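Local coordinates for protein dihydroxyacetone kinase (Citrobacter freundii, PDB 1UN8) that catalyses the ATP-dependent phosphorylation of dihydroxyacetone to dihydroxyacetone phosphate, working as a homodimer with divalent metal ions, at residues A213-G218 against N238-K243; D139-P144 against D242-A247. All blocks are in the same frame, centred on the assembly; numbering follows the deposited sequence.

How the interactions relate
Both contacts join helix 233-247 of the DhaK part of the chain to two other segments. Interaction 1 brings strand 213-215 onto the middle of the helix, and interaction 2 brings the loop 139-144 onto residues 242-247, further along the helix, the two centres lying about 9 Å apart. Lys243 belongs to both: through CD and CE of its side chain to Leu215 in the first, mainly through its backbone O to Ile141 CD1 in the second. Segments 213-218 and 139-144 also pack on each other, Gly216 CA lying 3.8 Å from Ser142 CB. Neither contact includes the active-site histidine, His220, or a substrate-binding residue, and the ATP-binding residues belong to the separate C-terminal helical barrel.

Interaction 1: A213-G218 against N238-K243; sequences AELGMG and NLMVDK
Packing of a helix on a mixed beta-sheet, a basic element of the DhaK alpha/beta fold, brings Leu215 of strand 213-215 against Met240 and Lys243 of helix 233-247. Leu215 directs its side chain at the helix and splits its two methyls between neighbours one helical turn apart. CD1 lies 4.1 Å from Met240 CG, the two side chains running past each other in opposite senses, while CD2 rests 3.9 Å from Lys243 CE and also touches CD of that lysine. The leucine achieves this reach because CG is anti to the backbone N (chi1 -180°), which carries the branched end out from the strand. A branched apolar residue suits the place, since each methyl finds its own partner. Met240 offers its CG methylene, and Lys243 suits the exposed side: its hydrocarbon portion covers the leucine before a bend at chi4 (-54°) turns NZ from the line of the chain. No hydrogen bond crosses the contact; it is held by apolar packing. Leu215 is also the second residue of a type II turn from Glu214 to Met217, in which Gly216, in the third position, takes a positive phi (83°), which suits glycine. Glu214 is held elsewhere, by a salt bridge to Arg207 and hydrogen bonds to His209 and Gly224. Strand 213-215 lies between strands 186-192 and 226-228, and both contribute to the packing: Leu189 touches Leu215 and Met240, and Ile228 touches Leu215 and Leu239.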
loop_
_atom_site.group_PDB
_atom_site.type_symbol
_atom_site.label_atom_id
_atom_site.label_comp_id
_atom_site.label_asym_id
_atom_site.label_seq_id
_atom_site.Cartn_x
_atom_site.Cartn_y
_atom_site.Cartn_z
ATOM N N ALA A 213 16.552 10.496 5.238
ATOM C CA ALA A 213 16.099 9.500 4.265
ATOM C C ALA A 213 17.255 8.818 3.552
ATOM O O ALA A 213 18.158 9.477 3.041
ATOM C CB ALA A 213 15.183 10.157 3.240
ATOM N N GLU A 214 17.213 7.491 3.502
ATOM C CA GLU A 214 18.271 6.735 2.849
ATOM C C GLU A 214 18.029 6.583 1.342
ATOM O O GLU A 214 17.142 5.845 0.897
ATOM C CB GLU A 214 18.415 5.356 3.495
ATOM C CG GLU A 214 19.490 4.498 2.861
ATOM C CD GLU A 214 19.825 3.265 3.683
ATOM O OE1 GLU A 214 20.224 2.245 3.072
ATOM O OE2 GLU A 214 19.712 3.312 4.934
ATOM N N LEU A 215 18.826 7.297 0.555
ATOM C CA LEU A 215 18.709 7.235 -0.887
ATOM C C LEU A 215 19.331 5.938 -1.392
ATOM O O LEU A 215 20.449 5.584 -1.007
ATOM C CB LEU A 215 19.422 8.430 -1.525
ATOM C CG LEU A 215 19.366 8.478 -3.048
ATOM C CD1 LEU A 215 17.933 8.708 -3.480
ATOM C CD2 LEU A 215 20.242 9.596 -3.569
ATOM N N GLY A 216 18.601 5.222 -2.241
ATOM C CA GLY A 216 19.129 3.992 -2.796
ATOM C C GLY A 216 19.008 2.722 -1.979
ATOM O O GLY A 216 19.629 1.716 -2.320
ATOM N N MET A 217 18.235 2.742 -0.899
ATOM C CA MET A 217 18.073 1.519 -0.114
ATOM C C MET A 217 17.554 0.429 -1.072
ATOM O O MET A 217 16.618 0.659 -1.854
ATOM C CB MET A 217 17.077 1.732 1.025
ATOM C CG MET A 217 16.955 0.528 1.940
ATOM S SD MET A 217 15.768 0.730 3.317
ATOM C CE MET A 217 16.725 1.858 4.398
ATOM N N GLY A 218 18.171 -0.744 -1.010
ATOM C CA GLY A 218 17.781 -1.842 -1.877
ATOM C C GLY A 218 16.439 -2.471 -1.570
ATOM O O GLY A 218 15.924 -2.320 -0.459
ATOM N N ASN A 238 13.200 16.318 -5.955
ATOM C CA ASN A 238 14.035 17.063 -6.891
ATOM C C ASN A 238 15.455 16.506 -6.928
ATOM O O ASN A 238 16.096 16.472 -7.982
ATOM C CB ASN A 238 14.051 18.550 -6.541
ATOM C CG ASN A 238 12.729 19.241 -6.866
ATOM O OD1 ASN A 238 12.088 18.953 -7.884
ATOM N ND2 ASN A 238 12.332 20.172 -6.010
ATOM N N LEU A 239 15.945 16.061 -5.780
ATOM C CA LEU A 239 17.271 15.493 -5.734
ATOM C C LEU A 239 17.276 14.256 -6.624
ATOM O O LEU A 239 18.209 14.027 -7.405
ATOM C CB LEU A 239 17.627 15.117 -4.298
ATOM C CG LEU A 239 18.846 14.216 -4.075
ATOM C CD1 LEU A 239 20.042 14.719 -4.878
ATOM C CD2 LEU A 239 19.175 14.177 -2.590
ATOM N N MET A 240 16.215 13.466 -6.505
ATOM C CA MET A 240 16.068 12.249 -7.280
ATOM C C MET A 240 15.933 12.581 -8.752
ATOM O O MET A 240 16.530 11.927 -9.611
ATOM C CB MET A 240 14.846 11.476 -6.795
ATOM C CG MET A 240 15.056 10.812 -5.444
ATOM S SD MET A 240 13.590 10.006 -4.732
ATOM C CE MET A 240 13.665 8.347 -5.473
ATOM N N VAL A 241 15.159 13.613 -9.046
ATOM C CA VAL A 241 14.971 14.004 -10.426
ATOM C C VAL A 241 16.286 14.440 -11.067
ATOM O O VAL A 241 16.537 14.160 -12.243
ATOM C CB VAL A 241 13.915 15.120 -10.542
ATOM C CG1 VAL A 241 13.911 15.718 -11.950
ATOM C CG2 VAL A 241 12.556 14.543 -10.226
ATOM N N ASP A 242 17.132 15.121 -10.303
ATOM C CA ASP A 242 18.407 15.549 -10.856
ATOM C C ASP A 242 19.195 14.333 -11.319
ATOM O O ASP A 242 19.607 14.255 -12.478
ATOM C CB ASP A 242 19.231 16.324 -9.820
ATOM C CG ASP A 242 18.718 17.735 -9.602
ATOM O OD1 ASP A 242 18.269 18.358 -10.591
ATOM O OD2 ASP A 242 18.780 18.224 -8.450
ATOM N N LYS A 243 19.387 13.382 -10.409
ATOM C CA LYS A 243 20.131 12.170 -10.720
ATOM C C LYS A 243 19.520 11.415 -11.883
ATOM O O LYS A 243 20.240 10.823 -12.686
ATOM C CB LYS A 243 20.236 11.287 -9.481
ATOM C CG LYS A 243 21.033 11.969 -8.399
ATOM C CD LYS A 243 21.243 11.125 -7.173
ATOM C CE LYS A 243 22.115 11.871 -6.175
ATOM N NZ LYS A 243 23.395 12.329 -6.813
#

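Interaction 2: D139-P144 against D242-A247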
loop_
_atom_site.group_PDB
_atom_site.type_symbol
_atom_site.label_atom_id
_atom_site.label_comp_id
_atom_site.label_asym_id
_atom_site.label_seq_id
_atom_site.Cartn_x
_atom_site.Cartn_y
_atom_site.Cartn_z
ATOM N N ASP A 139 18.617 -1.724 -13.560
ATOM C CA ASP A 139 18.156 -0.359 -13.761
ATOM C C ASP A 139 18.471 0.681 -12.680
ATOM O O ASP A 139 18.334 1.877 -12.923
ATOM C CB ASP A 139 16.644 -0.378 -14.040
ATOM C CG ASP A 139 15.836 -0.962 -12.887
ATOM O OD1 ASP A 139 16.136 -2.087 -12.438
ATOM O OD2 ASP A 139 14.888 -0.291 -12.431
ATOM N N ASP A 140 18.895 0.243 -11.500
ATOM C CA ASP A 140 19.210 1.175 -10.419
ATOM C C ASP A 140 20.382 2.096 -10.776
ATOM O O ASP A 140 21.392 1.641 -11.309
ATOM C CB ASP A 140 19.516 0.384 -9.142
ATOM C CG ASP A 140 19.830 1.273 -7.947
ATOM O OD1 ASP A 140 19.351 2.424 -7.907
ATOM O OD2 ASP A 140 20.551 0.805 -7.038
ATOM N N ILE A 141 20.238 3.392 -10.500
ATOM C CA ILE A 141 21.302 4.351 -10.789
ATOM C C ILE A 141 21.880 4.972 -9.520
ATOM O O ILE A 141 22.705 5.889 -9.588
ATOM C CB ILE A 141 20.806 5.515 -11.682
ATOM C CG1 ILE A 141 19.854 6.418 -10.883
ATOM C CG2 ILE A 141 20.158 4.967 -12.948
ATOM C CD1 ILE A 141 19.156 7.466 -11.737
ATOM N N SER A 142 21.446 4.483 -8.367
ATOM C CA SER A 142 21.915 5.021 -7.101
ATOM C C SER A 142 23.408 4.853 -6.813
ATOM O O SER A 142 23.996 5.660 -6.100
ATOM C CB SER A 142 21.127 4.404 -5.948
ATOM O OG SER A 142 21.457 3.040 -5.779
ATOM N N LEU A 143 24.014 3.808 -7.368
ATOM C CA LEU A 143 25.425 3.514 -7.125
ATOM C C LEU A 143 26.288 3.544 -8.385
ATOM O O LEU A 143 26.629 2.504 -8.942
ATOM C CB LEU A 143 25.531 2.145 -6.454
ATOM C CG LEU A 143 24.724 2.088 -5.153
ATOM C CD1 LEU A 143 24.580 0.652 -4.648
ATOM C CD2 LEU A 143 25.415 2.969 -4.122
ATOM N N PRO A 144 26.670 4.738 -8.842
ATOM C CA PRO A 144 27.496 4.850 -10.046
ATOM C C PRO A 144 28.747 3.977 -10.029
ATOM O O PRO A 144 29.109 3.387 -11.045
ATOM C CB PRO A 144 27.839 6.334 -10.086
ATOM C CG PRO A 144 26.660 6.965 -9.425
ATOM C CD PRO A 144 26.409 6.062 -8.257
ATOM N N ASP A 242 17.132 15.121 -10.303
ATOM C CA ASP A 242 18.407 15.549 -10.856
ATOM C C ASP A 242 19.195 14.333 -11.319
ATOM O O ASP A 242 19.607 14.255 -12.478
ATOM C CB ASP A 242 19.231 16.324 -9.820
ATOM C CG ASP A 242 18.718 17.735 -9.602
ATOM O OD1 ASP A 242 18.269 18.358 -10.591
ATOM O OD2 ASP A 242 18.780 18.224 -8.450
ATOM N N LYS A 243 19.387 13.382 -10.409
ATOM C CA LYS A 243 20.131 12.170 -10.720
ATOM C C LYS A 243 19.520 11.415 -11.883
ATOM O O LYS A 243 20.240 10.823 -12.686
ATOM C CB LYS A 243 20.236 11.287 -9.481
ATOM C CG LYS A 243 21.033 11.969 -8.399
ATOM C CD LYS A 243 21.243 11.125 -7.173
ATOM C CE LYS A 243 22.115 11.871 -6.175
ATOM N NZ LYS A 243 23.395 12.329 -6.813
ATOM N N LEU A 244 18.194 11.442 -11.992
ATOM C CA LEU A 244 17.556 10.767 -13.110
ATOM C C LEU A 244 17.919 11.502 -14.393
ATOM O O LEU A 244 18.279 10.874 -15.389
ATOM C CB LEU A 244 16.039 10.737 -12.937
ATOM C CG LEU A 244 15.478 9.596 -12.079
ATOM C CD1 LEU A 244 14.000 9.815 -11.824
ATOM C CD2 LEU A 244 15.698 8.267 -12.777
ATOM N N LEU A 245 17.841 12.833 -14.365
ATOM C CA LEU A 245 18.165 13.627 -15.541
ATOM C C LEU A 245 19.611 13.447 -15.989
ATOM O O LEU A 245 19.901 13.439 -17.189
ATOM C CB LEU A 245 17.885 15.110 -15.286
ATOM C CG LEU A 245 16.414 15.525 -15.379
ATOM C CD1 LEU A 245 16.278 17.019 -15.168
ATOM C CD2 LEU A 245 15.851 15.130 -16.737
ATOM N N ALA A 246 20.512 13.296 -15.030
ATOM C CA ALA A 246 21.919 13.114 -15.350
ATOM C C ALA A 246 22.162 11.783 -16.063
ATOM O O ALA A 246 23.151 11.631 -16.783
ATOM C CB ALA A 246 22.761 13.188 -14.079
ATOM N N ALA A 247 21.267 10.819 -15.876
ATOM C CA ALA A 247 21.442 9.524 -16.514
ATOM C C ALA A 247 20.646 9.396 -17.797
ATOM O O ALA A 247 20.958 8.570 -18.641
ATOM C CB ALA A 247 21.052 8.421 -15.558
#
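Ile141 carries this contact, sending the end of its side chain against Lys243, Leu244 and Ala247 of helix 233-247. CD1 makes the closest approaches, 3.7 Å from Leu244 CD2 and 4.4 Å from Ala247 CB, and CG2 also borders the Ala247 methyl. The same CD1 also lies 3.7 Å from the backbone O of Lys243, an ordinary van der Waals approach to a helix carbonyl. CG1 of Ile141 occupies the crowded position between the backbone N and the carbonyl carbon (chi1 70°), and an extended chi2 then carries CD1 forward to the helix. The side chains of Ile141 and Leu244 cross at about a right angle, Leu244 presenting CD2. Ala247, three residues further on, has a methyl small enough to let the isoleucine come close to the backbone; their CA atoms, 7.7 Å apart, are the nearest pair across the two segments. The exposed Lys243 takes part mainly through its carbonyl O, its CB staying 4.6 Å from Ile141 CD1.

The loop holds its own shape beside Ile141. Asp140 OD1 accepts from Ser142 N at 3.0 Å, the donor coming from above the carboxylate plane, which makes an Asx turn spanning Ile141. Ser142 OG adds a bond of 2.7 Å to Asp140 OD2 on its syn side, so both carboxylate oxygens are engaged. Serine suits its place because its short side chain reaches back to the Asp140 carboxylate. Backbone bonds of Asp139 and Ile141 with Ser188 tie the loop to strand 186-192, whose Leu189 and Phe187 touch Lys243 and Ala247. This is apolar packing of a connecting loop, between strand 132-137 and helix 155-167, against a helix of an alpha/beta domain.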